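Local coordinates for multicopper oxidase (Uncultured bacterium, PDB 4E9X), which probably couples the one-electron oxidation of its substrates to the reduction of oxygen to water, using type 1 copper and a trinuclear copper cluster, at residues L130-R135 with L211-D216; V189-F194 with V239-D244; V17-D22 with S174-Q179; F168-K173 with N294-E299. All coordinates share one frame; numbering follows the deposited sequence. Where two conformers were deposited one is given.

Contact 1: residues L130-R135 with L211-D216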
loop_
_atom_site.group_PDB
_atom_site.type_symbol
_atom_site.label_atom_id
_atom_site.label_comp_id
_atom_site.label_asym_id
_atom_site.label_seq_id
_atom_site.Cartn_x
_atom_site.Cartn_y
_atom_site.Cartn_z
ATOM N N LEU A 130 8.018 -9.222 24.579
ATOM C CA LEU A 130 8.443 -10.452 23.916
ATOM C C LEU A 130 9.814 -10.816 24.423
ATOM O O LEU A 130 10.574 -9.897 24.674
ATOM C CB LEU A 130 8.537 -10.315 22.396
ATOM C CG LEU A 130 7.199 -9.950 21.716
ATOM C CD1 LEU A 130 7.303 -9.915 20.212
ATOM C CD2 LEU A 130 6.154 -10.990 22.108
ATOM N N PRO A 131 10.187 -12.079 24.517
ATOM C CA PRO A 131 11.621 -12.381 24.764
ATOM C C PRO A 131 12.611 -11.631 23.859
ATOM O O PRO A 131 13.667 -11.175 24.323
ATOM C CB PRO A 131 11.688 -13.915 24.583
ATOM C CG PRO A 131 10.302 -14.333 24.971
ATOM C CD PRO A 131 9.365 -13.275 24.456
ATOM N N ILE A 132 12.343 -11.440 22.566
ATOM C CA ILE A 132 13.323 -10.777 21.682
ATOM C C ILE A 132 13.507 -9.318 22.026
ATOM O O ILE A 132 14.637 -8.800 21.903
ATOM C CB ILE A 132 12.921 -10.947 20.213
ATOM C CG1 ILE A 132 14.080 -10.640 19.235
ATOM C CG2 ILE A 132 11.679 -10.137 19.822
ATOM C CD1 ILE A 132 13.801 -11.215 17.839
ATOM N N GLU A 133 12.415 -8.696 22.471
ATOM C CA GLU A 133 12.482 -7.315 22.930
ATOM C C GLU A 133 13.465 -7.217 24.070
ATOM O O GLU A 133 14.099 -6.173 24.263
ATOM C CB GLU A 133 11.094 -6.786 23.344
ATOM C CG GLU A 133 10.306 -6.462 22.047
ATOM C CD GLU A 133 8.925 -5.953 22.421
ATOM O OE1 GLU A 133 8.164 -6.636 23.152
ATOM O OE2 GLU A 133 8.640 -4.859 21.895
ATOM N N LYS A 134 13.667 -8.271 24.835
ATOM C CA LYS A 134 14.628 -8.197 25.947
ATOM C C LYS A 134 16.080 -8.253 25.498
ATOM O O LYS A 134 16.991 -7.952 26.296
ATOM C CB LYS A 134 14.335 -9.341 26.931
ATOM C CG LYS A 134 12.961 -9.284 27.588
ATOM C CD LYS A 134 12.735 -10.389 28.605
ATOM C CE LYS A 134 11.275 -10.557 28.967
ATOM N NZ LYS A 134 10.782 -11.969 29.041
ATOM N N ARG A 135 16.387 -8.637 24.259
ATOM C CA ARG A 135 17.743 -8.686 23.726
ATOM C C ARG A 135 18.149 -7.361 23.120
ATOM O O ARG A 135 19.309 -7.136 22.774
ATOM C CB ARG A 135 17.796 -9.728 22.595
ATOM C CG ARG A 135 17.704 -11.139 23.160
ATOM C CD ARG A 135 17.712 -12.220 22.058
ATOM N NE ARG A 135 18.867 -12.032 21.238
ATOM C CZ ARG A 135 18.958 -11.824 19.932
ATOM N NH1 ARG A 135 17.877 -11.797 19.191
ATOM N NH2 ARG A 135 20.208 -11.672 19.500
ATOM N N LEU A 211 13.054 -8.595 10.980
ATOM C CA LEU A 211 12.013 -9.460 11.514
ATOM C C LEU A 211 10.870 -8.561 11.978
ATOM O O LEU A 211 11.055 -7.805 12.940
ATOM C CB LEU A 211 12.535 -10.289 12.691
ATOM C CG LEU A 211 11.469 -11.228 13.283
ATOM C CD1 LEU A 211 11.017 -12.284 12.262
ATOM C CD2 LEU A 211 11.996 -11.903 14.547
ATOM N N VAL A 212 9.747 -8.615 11.279
ATOM C CA VAL A 212 8.562 -7.805 11.634
ATOM C C VAL A 212 7.869 -8.491 12.813
ATOM O O VAL A 212 7.352 -9.609 12.688
ATOM C CB VAL A 212 7.630 -7.673 10.427
ATOM C CG1 VAL A 212 6.455 -6.787 10.854
ATOM C CG2 VAL A 212 8.346 -7.115 9.188
ATOM N N THR A 213 7.881 -7.816 13.977
ATOM C CA THR A 213 7.339 -8.420 15.184
ATOM C C THR A 213 6.041 -7.807 15.667
ATOM O O THR A 213 5.346 -8.455 16.429
ATOM C CB THR A 213 8.387 -8.259 16.333
ATOM O OG1 THR A 213 8.693 -6.882 16.527
ATOM C CG2 THR A 213 9.716 -8.950 15.988
ATOM N N HIS A 214 5.749 -6.550 15.299
ATOM C CA HIS A 214 4.553 -5.875 15.823
ATOM C C HIS A 214 3.875 -5.049 14.735
ATOM O O HIS A 214 4.574 -4.394 13.951
ATOM C CB HIS A 214 4.855 -4.887 16.960
ATOM C CG HIS A 214 5.474 -5.458 18.209
ATOM N ND1 HIS A 214 6.764 -5.993 18.220
ATOM C CD2 HIS A 214 4.972 -5.555 19.472
ATOM C CE1 HIS A 214 6.995 -6.377 19.457
ATOM N NE2 HIS A 214 5.931 -6.134 20.240
ATOM N N LYS A 215 2.570 -5.110 14.761
ATOM C CA LYS A 215 1.733 -4.309 13.869
ATOM C C LYS A 215 0.908 -3.375 14.759
ATOM O O LYS A 215 0.211 -3.851 15.664
ATOM C CB LYS A 215 0.831 -5.226 13.026
ATOM C CG LYS A 215 -0.386 -4.581 12.422
ATOM C CD LYS A 215 -0.102 -3.438 11.436
ATOM C CE LYS A 215 -1.451 -2.970 10.887
ATOM N NZ LYS A 215 -1.363 -1.564 10.447
ATOM N N ASP A 216 1.052 -2.058 14.511
ATOM C CA ASP A 216 0.330 -1.040 15.303
ATOM C C ASP A 216 0.577 -1.240 16.802
ATOM O O ASP A 216 -0.289 -0.974 17.643
ATOM C CB ASP A 216 -1.161 -1.049 14.988
ATOM C CG ASP A 216 -1.427 -0.688 13.495
ATOM O OD1 ASP A 216 -0.511 -0.191 12.810
ATOM O OD2 ASP A 216 -2.575 -0.977 13.102
HETATM O O HOH W 1 5.425 -6.558 23.034
#

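Contact 2: residues V189-F194 with V239-D244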
loop_
_atom_site.group_PDB
_atom_site.type_symbol
_atom_site.label_atom_id
_atom_site.label_comp_id
_atom_site.label_asym_id
_atom_site.label_seq_id
_atom_site.Cartn_x
_atom_site.Cartn_y
_atom_site.Cartn_z
ATOM N N VAL A 189 18.769 -4.392 17.121
ATOM C CA VAL A 189 18.181 -3.050 16.900
ATOM C C VAL A 189 16.661 -3.210 16.716
ATOM O O VAL A 189 16.235 -3.924 15.827
ATOM C CB VAL A 189 18.803 -2.375 15.694
ATOM C CG1 VAL A 189 18.285 -0.933 15.562
ATOM C CG2 VAL A 189 20.344 -2.360 15.787
ATOM N N LYS A 190 15.896 -2.502 17.555
ATOM C CA LYS A 190 14.435 -2.456 17.350
ATOM C C LYS A 190 14.167 -1.175 16.572
ATOM O O LYS A 190 14.590 -0.103 17.041
ATOM C CB LYS A 190 13.743 -2.478 18.716
ATOM C CG LYS A 190 12.220 -2.248 18.596
ATOM C CD LYS A 190 11.577 -2.390 19.988
ATOM C CE LYS A 190 10.098 -2.347 20.001
ATOM N NZ LYS A 190 9.431 -3.577 19.481
ATOM N N ILE A 191 13.501 -1.273 15.418
ATOM C CA ILE A 191 13.106 -0.072 14.666
ATOM C C ILE A 191 11.576 -0.006 14.663
ATOM O O ILE A 191 10.922 -0.999 14.341
ATOM C CB ILE A 191 13.696 -0.051 13.263
ATOM C CG1 ILE A 191 15.243 -0.120 13.366
ATOM C CG2 ILE A 191 13.270 1.211 12.539
ATOM C CD1 ILE A 191 15.868 -0.954 12.322
ATOM N N ARG A 192 11.086 1.169 14.995
ATOM C CA ARG A 192 9.639 1.450 15.005
ATOM C C ARG A 192 9.368 2.425 13.872
ATOM O O ARG A 192 9.793 3.592 13.957
ATOM C CB ARG A 192 9.265 2.055 16.355
ATOM C CG ARG A 192 9.628 1.149 17.546
ATOM C CD ARG A 192 9.380 1.871 18.843
ATOM N NE ARG A 192 9.979 1.274 20.045
ATOM C CZ ARG A 192 9.259 0.723 21.000
ATOM N NH1 ARG A 192 7.938 0.511 20.946
ATOM N NH2 ARG A 192 9.913 0.301 22.093
ATOM N N PHE A 193 8.658 1.949 12.842
ATOM C CA PHE A 193 8.278 2.783 11.704
ATOM C C PHE A 193 6.880 3.381 11.929
ATOM O O PHE A 193 5.985 2.640 12.347
ATOM C CB PHE A 193 8.190 1.952 10.407
ATOM C CG PHE A 193 9.470 1.261 9.975
ATOM C CD1 PHE A 193 10.624 2.001 9.664
ATOM C CD2 PHE A 193 9.509 -0.090 9.805
ATOM C CE1 PHE A 193 11.773 1.369 9.220
ATOM C CE2 PHE A 193 10.684 -0.736 9.386
ATOM C CZ PHE A 193 11.809 0.005 9.033
ATOM N N PHE A 194 6.730 4.647 11.576
ATOM C CA PHE A 194 5.422 5.301 11.683
ATOM C C PHE A 194 5.052 5.972 10.376
ATOM O O PHE A 194 5.876 6.737 9.818
ATOM C CB PHE A 194 5.425 6.409 12.752
ATOM C CG PHE A 194 5.853 6.071 14.149
ATOM C CD1 PHE A 194 4.991 6.284 15.216
ATOM C CD2 PHE A 194 7.143 5.595 14.430
ATOM C CE1 PHE A 194 5.390 6.079 16.543
ATOM C CE2 PHE A 194 7.582 5.405 15.728
ATOM C CZ PHE A 194 6.707 5.677 16.782
ATOM N N VAL A 239 10.219 -3.724 13.965
ATOM C CA VAL A 239 11.040 -4.802 13.436
ATOM C C VAL A 239 12.285 -4.928 14.335
ATOM O O VAL A 239 12.606 -4.049 15.138
ATOM C CB VAL A 239 11.489 -4.530 11.986
ATOM C CG1 VAL A 239 10.254 -4.264 11.092
ATOM C CG2 VAL A 239 12.504 -3.373 11.900
ATOM N N ILE A 240 12.969 -6.059 14.179
ATOM C CA ILE A 240 14.290 -6.301 14.774
ATOM C C ILE A 240 15.282 -6.532 13.646
ATOM O O ILE A 240 15.034 -7.339 12.735
ATOM C CB ILE A 240 14.245 -7.564 15.687
ATOM C CG1 ILE A 240 13.277 -7.384 16.873
ATOM C CG2 ILE A 240 15.644 -7.916 16.155
ATOM C CD1 ILE A 240 13.780 -6.331 17.856
ATOM N N ILE A 241 16.421 -5.847 13.744
ATOM C CA ILE A 241 17.583 -6.153 12.911
ATOM C C ILE A 241 18.684 -6.670 13.825
ATOM O O ILE A 241 19.031 -6.013 14.810
ATOM C CB ILE A 241 18.076 -4.933 12.112
ATOM C CG1 ILE A 241 17.056 -4.601 11.007
ATOM C CG2 ILE A 241 19.478 -5.203 11.554
ATOM C CD1 ILE A 241 17.390 -3.367 10.192
ATOM N N GLU A 242 19.238 -7.835 13.499
ATOM C CA GLU A 242 20.469 -8.329 14.121
ATOM C C GLU A 242 21.635 -7.659 13.437
ATOM O O GLU A 242 21.837 -7.910 12.234
ATOM C CB GLU A 242 20.585 -9.875 14.013
ATOM C CG GLU A 242 19.368 -10.642 14.533
ATOM C CD GLU A 242 19.340 -10.788 16.047
ATOM O OE1 GLU A 242 20.384 -10.618 16.723
ATOM O OE2 GLU A 242 18.252 -11.107 16.553
ATOM N N ALA A 243 22.390 -6.829 14.154
ATOM C CA ALA A 243 23.533 -6.149 13.503
ATOM C C ALA A 243 24.762 -7.009 13.493
ATOM O O ALA A 243 25.687 -6.842 14.267
ATOM C CB ALA A 243 23.805 -4.821 14.242
ATOM N N ASP A 244 24.754 -7.967 12.587
ATOM C CA ASP A 244 25.833 -8.955 12.622
ATOM C C ASP A 244 26.583 -8.935 11.296
ATOM O O ASP A 244 27.296 -9.885 10.942
ATOM C CB ASP A 244 25.265 -10.314 12.925
ATOM C CG ASP A 244 24.237 -10.802 11.914
ATOM O OD1 ASP A 244 23.985 -10.173 10.858
ATOM O OD2 ASP A 244 23.689 -11.899 12.235
HETATM O O HOH W 2 10.636 -5.118 17.412
#

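Contact 3: residues V17-D22 with S174-Q179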
loop_
_atom_site.group_PDB
_atom_site.type_symbol
_atom_site.label_atom_id
_atom_site.label_comp_id
_atom_site.label_asym_id
_atom_site.label_seq_id
_atom_site.Cartn_x
_atom_site.Cartn_y
_atom_site.Cartn_z
ATOM N N VAL A 17 13.739 21.423 6.643
ATOM C CA VAL A 17 13.459 20.035 6.248
ATOM C C VAL A 17 14.544 19.514 5.306
ATOM O O VAL A 17 14.951 18.360 5.400
ATOM C CB VAL A 17 12.065 19.975 5.598
ATOM C CG1 VAL A 17 11.733 18.601 4.969
ATOM C CG2 VAL A 17 10.985 20.282 6.592
ATOM N N ALA A 18 14.989 20.378 4.367
ATOM C CA ALA A 18 15.944 19.975 3.351
ATOM C C ALA A 18 16.841 21.200 3.077
ATOM O O ALA A 18 16.401 22.317 3.427
ATOM C CB ALA A 18 15.163 19.602 2.082
ATOM N N PRO A 19 17.977 21.055 2.428
ATOM C CA PRO A 19 18.771 22.219 1.992
ATOM C C PRO A 19 17.824 23.107 1.180
ATOM O O PRO A 19 17.122 22.668 0.219
ATOM C CB PRO A 19 19.836 21.562 1.161
ATOM C CG PRO A 19 20.039 20.218 1.826
ATOM C CD PRO A 19 18.601 19.779 1.993
ATOM N N GLY A 20 17.705 24.374 1.635
ATOM C CA GLY A 20 16.825 25.294 0.968
ATOM C C GLY A 20 15.333 25.155 1.104
ATOM O O GLY A 20 14.590 25.920 0.459
ATOM N N LEU A 21 14.853 24.231 1.920
ATOM C CA LEU A 21 13.451 24.154 2.261
ATOM C C LEU A 21 13.315 24.321 3.784
ATOM O O LEU A 21 13.529 23.407 4.573
ATOM C CB LEU A 21 12.825 22.821 1.839
ATOM C CG LEU A 21 11.334 22.779 2.198
ATOM C CD1 LEU A 21 10.572 23.809 1.371
ATOM C CD2 LEU A 21 10.745 21.361 2.029
ATOM N N ASP A 22 12.917 25.536 4.159
ATOM C CA ASP A 22 12.475 25.905 5.505
ATOM C C ASP A 22 10.955 25.824 5.548
ATOM O O ASP A 22 10.329 26.267 4.578
ATOM C CB ASP A 22 12.930 27.343 5.791
ATOM C CG ASP A 22 14.466 27.314 5.814
ATOM O OD1 ASP A 22 15.051 26.418 6.428
ATOM O OD2 ASP A 22 15.066 28.199 5.157
ATOM N N SER A 174 15.188 15.535 5.329
ATOM C CA SER A 174 15.459 14.926 4.031
ATOM C C SER A 174 16.976 14.770 3.839
ATOM O O SER A 174 17.725 15.736 4.092
ATOM C CB SER A 174 14.848 15.853 2.976
ATOM O OG SER A 174 15.194 15.468 1.630
ATOM N N PHE A 175 17.428 13.594 3.417
ATOM C CA PHE A 175 18.825 13.361 3.139
ATOM C C PHE A 175 19.372 14.471 2.248
ATOM O O PHE A 175 18.720 14.807 1.249
ATOM C CB PHE A 175 18.939 11.998 2.425
ATOM C CG PHE A 175 20.407 11.648 2.139
ATOM C CD1 PHE A 175 21.155 10.950 3.079
ATOM C CD2 PHE A 175 21.009 12.024 0.956
ATOM C CE1 PHE A 175 22.505 10.667 2.838
ATOM C CE2 PHE A 175 22.343 11.752 0.730
ATOM C CZ PHE A 175 23.111 11.080 1.663
ATOM N N PRO A 176 20.563 15.038 2.488
ATOM C CA PRO A 176 21.571 14.600 3.465
ATOM C C PRO A 176 21.473 15.110 4.889
ATOM O O PRO A 176 22.396 14.876 5.669
ATOM C CB PRO A 176 22.861 15.188 2.863
ATOM C CG PRO A 176 22.388 16.487 2.288
ATOM C CD PRO A 176 21.041 16.127 1.627
ATOM N N LEU A 177 20.371 15.773 5.211
ATOM C CA LEU A 177 20.181 16.364 6.553
ATOM C C LEU A 177 19.686 15.358 7.566
ATOM O O LEU A 177 19.575 15.682 8.759
ATOM C CB LEU A 177 19.259 17.574 6.509
ATOM C CG LEU A 177 19.762 18.742 5.637
ATOM C CD1 LEU A 177 18.807 19.934 5.767
ATOM C CD2 LEU A 177 21.201 19.102 5.990
ATOM N N THR A 178 19.370 14.145 7.152
ATOM C CA THR A 178 19.133 13.050 8.093
ATOM C C THR A 178 20.458 12.694 8.766
ATOM O O THR A 178 21.497 13.291 8.514
ATOM C CB THR A 178 18.533 11.853 7.332
ATOM O OG1 THR A 178 19.417 11.649 6.231
ATOM C CG2 THR A 178 17.159 12.133 6.775
ATOM N N GLN A 179 20.417 11.703 9.651
ATOM C CA GLN A 179 21.616 11.268 10.398
ATOM C C GLN A 179 21.749 9.754 10.245
ATOM O O GLN A 179 20.732 9.048 10.093
ATOM C CB GLN A 179 21.438 11.586 11.894
ATOM C CG GLN A 179 21.436 13.090 12.142
ATOM C CD GLN A 179 22.837 13.638 12.273
ATOM O OE1 GLN A 179 23.777 12.871 12.450
ATOM N NE2 GLN A 179 22.938 14.952 12.162
#

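Contact 4: residues F168-K173 with N294-E299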
loop_
_atom_site.group_PDB
_atom_site.type_symbol
_atom_site.label_atom_id
_atom_site.label_comp_id
_atom_site.label_asym_id
_atom_site.label_seq_id
_atom_site.Cartn_x
_atom_site.Cartn_y
_atom_site.Cartn_z
ATOM N N PHE A 168 10.354 14.772 1.084
ATOM C CA PHE A 168 10.081 13.527 1.844
ATOM C C PHE A 168 11.061 13.368 2.997
ATOM O O PHE A 168 12.219 13.779 2.831
ATOM C CB PHE A 168 10.114 12.292 0.915
ATOM C CG PHE A 168 9.262 12.500 -0.333
ATOM C CD1 PHE A 168 7.903 12.187 -0.279
ATOM C CD2 PHE A 168 9.816 13.053 -1.485
ATOM C CE1 PHE A 168 7.109 12.446 -1.385
ATOM C CE2 PHE A 168 8.999 13.317 -2.595
ATOM C CZ PHE A 168 7.651 13.013 -2.516
ATOM N N SER A 169 10.661 12.797 4.122
ATOM C CA SER A 169 11.578 12.799 5.241
ATOM C C SER A 169 11.372 11.611 6.161
ATOM O O SER A 169 10.328 10.945 6.187
ATOM C CB SER A 169 11.407 14.096 6.067
ATOM O OG SER A 169 10.024 14.213 6.503
ATOM N N VAL A 170 12.408 11.382 6.977
ATOM C CA VAL A 170 12.277 10.637 8.212
ATOM C C VAL A 170 12.599 11.609 9.339
ATOM O O VAL A 170 13.605 12.335 9.278
ATOM C CB VAL A 170 13.178 9.371 8.228
ATOM C CG1 VAL A 170 14.636 9.673 7.911
ATOM C CG2 VAL A 170 13.061 8.655 9.609
ATOM N N ASN A 171 11.767 11.649 10.362
ATOM C CA ASN A 171 11.918 12.554 11.523
ATOM C C ASN A 171 12.152 13.976 11.055
ATOM O O ASN A 171 13.009 14.687 11.597
ATOM C CB ASN A 171 13.011 12.060 12.468
ATOM C CG ASN A 171 12.601 10.720 13.071
ATOM O OD1 ASN A 171 11.465 10.303 12.907
ATOM N ND2 ASN A 171 13.532 10.014 13.729
ATOM N N ALA A 172 11.378 14.372 10.039
ATOM C CA ALA A 172 11.325 15.755 9.517
ATOM C C ALA A 172 12.625 16.240 8.875
ATOM O O ALA A 172 12.767 17.450 8.679
ATOM C CB ALA A 172 10.836 16.744 10.574
ATOM N N LYS A 173 13.523 15.345 8.461
ATOM C CA LYS A 173 14.654 15.767 7.634
ATOM C C LYS A 173 14.726 14.882 6.395
ATOM O O LYS A 173 14.406 13.701 6.390
ATOM C CB LYS A 173 15.966 15.756 8.446
ATOM C CG LYS A 173 15.805 16.413 9.827
ATOM C CD LYS A 173 17.054 16.982 10.470
ATOM C CE LYS A 173 16.833 17.274 11.960
ATOM N NZ LYS A 173 16.046 18.534 12.135
ATOM N N ASN A 294 20.848 11.224 18.874
ATOM C CA ASN A 294 19.446 11.094 19.237
ATOM C C ASN A 294 18.475 11.395 18.114
ATOM O O ASN A 294 17.287 11.616 18.387
ATOM C CB ASN A 294 19.136 12.042 20.425
ATOM C CG ASN A 294 17.964 11.567 21.249
ATOM O OD1 ASN A 294 17.766 10.368 21.475
ATOM N ND2 ASN A 294 17.199 12.541 21.759
ATOM N N PHE A 295 18.923 11.363 16.879
ATOM C CA PHE A 295 18.072 11.656 15.726
ATOM C C PHE A 295 16.914 10.672 15.614
ATOM O O PHE A 295 15.896 11.016 15.029
ATOM C CB PHE A 295 18.938 11.618 14.463
ATOM C CG PHE A 295 18.102 11.925 13.199
ATOM C CD1 PHE A 295 17.704 13.206 12.887
ATOM C CD2 PHE A 295 17.716 10.875 12.374
ATOM C CE1 PHE A 295 16.914 13.453 11.751
ATOM C CE2 PHE A 295 16.939 11.090 11.254
ATOM C CZ PHE A 295 16.542 12.378 10.949
ATOM N N PHE A 296 17.074 9.458 16.135
ATOM C CA PHE A 296 15.990 8.475 16.145
ATOM C C PHE A 296 15.482 8.220 17.550
ATOM O O PHE A 296 14.861 7.190 17.821
ATOM C CB PHE A 296 16.462 7.132 15.522
ATOM C CG PHE A 296 17.024 7.260 14.123
ATOM C CD1 PHE A 296 16.157 7.401 13.038
ATOM C CD2 PHE A 296 18.401 7.253 13.876
ATOM C CE1 PHE A 296 16.642 7.485 11.740
ATOM C CE2 PHE A 296 18.888 7.329 12.553
ATOM C CZ PHE A 296 18.014 7.469 11.488
ATOM N N TYR A 297 15.713 9.208 18.454
ATOM C CA TYR A 297 15.253 9.120 19.852
ATOM C C TYR A 297 15.924 7.994 20.615
ATOM O O TYR A 297 15.517 7.627 21.719
ATOM C CB TYR A 297 13.730 9.068 19.982
ATOM C CG TYR A 297 13.031 10.391 20.100
ATOM C CD1 TYR A 297 13.451 11.384 20.968
ATOM C CD2 TYR A 297 11.869 10.621 19.358
ATOM C CE1 TYR A 297 12.772 12.620 21.079
ATOM C CE2 TYR A 297 11.183 11.830 19.446
ATOM C CZ TYR A 297 11.631 12.816 20.307
ATOM O OH TYR A 297 10.991 14.032 20.428
ATOM N N SER A 298 17.043 7.416 20.105
ATOM C CA SER A 298 17.584 6.211 20.774
ATOM C C SER A 298 18.198 6.514 22.116
ATOM O O SER A 298 18.204 5.668 22.962
ATOM C CB SER A 298 18.669 5.584 19.882
ATOM O OG SER A 298 18.125 5.143 18.652
ATOM N N GLU A 299 18.711 7.740 22.294
ATOM C CA GLU A 299 19.247 8.060 23.641
ATOM C C GLU A 299 18.087 8.360 24.582
ATOM O O GLU A 299 18.032 7.840 25.709
ATOM C CB GLU A 299 20.235 9.229 23.561
ATOM C CG GLU A 299 21.478 8.823 22.749
ATOM C CD GLU A 299 22.173 7.579 23.306
ATOM O OE1 GLU A 299 22.324 7.301 24.528
ATOM O OE2 GLU A 299 22.613 6.744 22.495
#

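Contact 1: residues L130-R135 with L211-D216
Leu130 and Thr213 have the nearest CA atoms of the two segments, still 9.0 Å apart, so side chains make the contact. A turn-like segment, 131-135, leads into strand 138-147 and lies over strand 210-215, which belongs to a six-stranded sheet of the second cupredoxin-like domain. In that strand Thr213 and His214 both face Asp238, forming a classic beta bulge. The His214 ring meets the loop obliquely: Leu130 CD1 lies 3.6 Å from His214 CE1, and Glu133 OE2 also approaches CE1, with the carboxylate turned 43° from the ring. At the ring's edge, His214 ND1 is hydrogen-bonded to Thr213 OG1 (2.7 Å), while NE2 meets a water in plane; with both nitrogens engaged, the ring's rotation is fixed. That water donates to Glu133 OE1, which accepts the N-H of Leu130 on its anti lone pair. The other oxygen, OE2, forms a salt bridge with Lys190, so the carboxylate is held at both ends beside the imidazole. Farther along, CG1 of Ile132 stands anti to the backbone N (chi1 -164°), which carries CD1 down to the strand, where it lies 3.8 Å from Leu211 CD2.

Contact 2: residues V189-F194 with V239-D244
One face of the Phe193 ring is covered by Ile191 CG2 from its own strand, 3.6 Å above the plane and offset toward the rim. Across the strand pair, Val239 CG1 approaches Phe193 CE2 obliquely at 3.9 Å. The guanidinium group of Arg192 likewise has an aliphatic cover on one face, where Lys190 CE sits over its centre; its NE pairs with Asp139. Strands 189-194 and 239-243 are antiparallel, with 147° between their N-to-C directions. Four backbone hydrogen bonds join the strands through two hydrogen-bonded pairs, Val189 with Ile241 and Ile191 with Val239. The bond from Val189 N to Ile241 O measures 2.8 Å and is almost straight at 171°. Between these pairs lies the non-hydrogen-bonded pair Lys190-Ile240, where Ile240 CA makes a CH...O contact with Val189 O. Val189, Ile191, Val239 and Ile241 share one face of the sheet. There Ile191 CD1 meets Ile241 CD1 at 3.6 Å, and Met210 touches Val239, Ile241 and Phe193. On the face carrying Lys190 and Ile240, Ile240 CD1 packs on Lys190 CB at 3.9 Å. The lysine chain then runs extended until chi4 (74°) bends its amine to a salt bridge with Asp238; a water accepts from NZ and donates weakly to Val239 O. Flanked by strands 138-147 and 210-215, the pair forms the centre of the six-stranded sheet, one layer of the cupredoxin-like Greek-key beta sandwich of multicopper oxidase domains.

Contact 3: residues V17-D22 with S174-Q179
Ser174, Pro19 and Leu177 bury the most surface here, and they divide the work between a backbone bond and apolar packing. The N-H of Ser174 donates to Val17 O, N to O 2.8 Å, with the donor nearly in line with the carbonyl bond. Ser174 CB lies 3.5 Å from Val17 O and 3.9 Å from Ala18 CB, so the serine approaches the strand end with both backbone and side chain. OG, anti to the backbone N at a chi1 of 172°, continues past the alanine methyl to the backbone N of Gly268, which gives this buried hydroxyl a polar partner. Segment 17-22 is the turn of the beta hairpin formed by strands 3-18 and 21-28: a type II turn spans Ala18 to Leu21, while Val17 and Ala18 both face Leu21 in a classic beta bulge. Through this hairpin the N-terminal cupredoxin-like domain meets a loop of the second domain. On the loop side, Leu177 N bonds back to Ser174 O, which curls the chain and directs the leucine at the turn. Leu177 meets the pyrrolidine ring of Pro19 end on, with Pro19 CD 3.8 Å from Leu177 CD1. Leu177 CD1 also touches the backbone before the proline, 3.6 Å from Ala18 C. Pro176, preceded by a cis peptide, adds its CD at 4.2 Å from Pro19 CG. Its CB covers the centre of one face of the Phe175 ring, 4.0 Å above the plane, while that ring also meets Trp286.

Contact 4: residues F168-K173 with N294-E299
Asn171 ND2 is gripped by two carbonyl groups, Phe295 O across the contact and Ile141 O on strand 138-147. Asn171 ND2 lies 2.9 Å from Phe295 O, on a lone pair in the carbonyl plane, although the acceptor is tilted 18° from the amide plane. With OD1 taking the backbone N-H of Met143, the buried amide joins the 294-299 loop to the sheet of the second cupredoxin-like domain. Asn171 sits in a type I' turn from Val170 to Lys173, facing a type I turn that spans Asn294 to Tyr297. Phe296 presents one face to its neighbour, with Phe295 CD2 3.5 Å above the ring centre, and its edge to Val170 CG2. The side chains of Asn171 and Phe296 cross at about a right angle, and the amide plane is turned 59° from the ring. In the conformer described, the chain of Lys173 runs past the edge of the Phe295 ring toward Gly312 O, with Lys173 CG 3.7 Å from Phe295 CE1. Phe295 reaches back into the first turn because its CG stands anti to the backbone N (chi1 -180°). Phe295 CZ comes within 3.4 Å of Val170 O and 3.9 Å of Asn171 CB.

Contacts 1 and 2, with centres 9 Å apart, share a sheet and two salt bridges: Glu133 OE2 to Lys190 NZ and Arg135 NH1 to Glu242 OE2, both 2.8 Å. Contact 4 reaches the same sheet through its edge strand, 167-170, about 14 Å from contact 2 between centres. Contacts 3 and 4 cross along the chain, 168-173 running straight into 174-179, and touch directly, Gln179 CB packing on Phe295 CB at 3.6 Å. Contacts 1 and 3 lie on opposite sides of the chain's centre, 31 Å apart between centres. None of the four supplies a copper ligand; the side chain of Ile241 is about 12 Å from a bound copper ion, and that of Val170 about 14 Å from one.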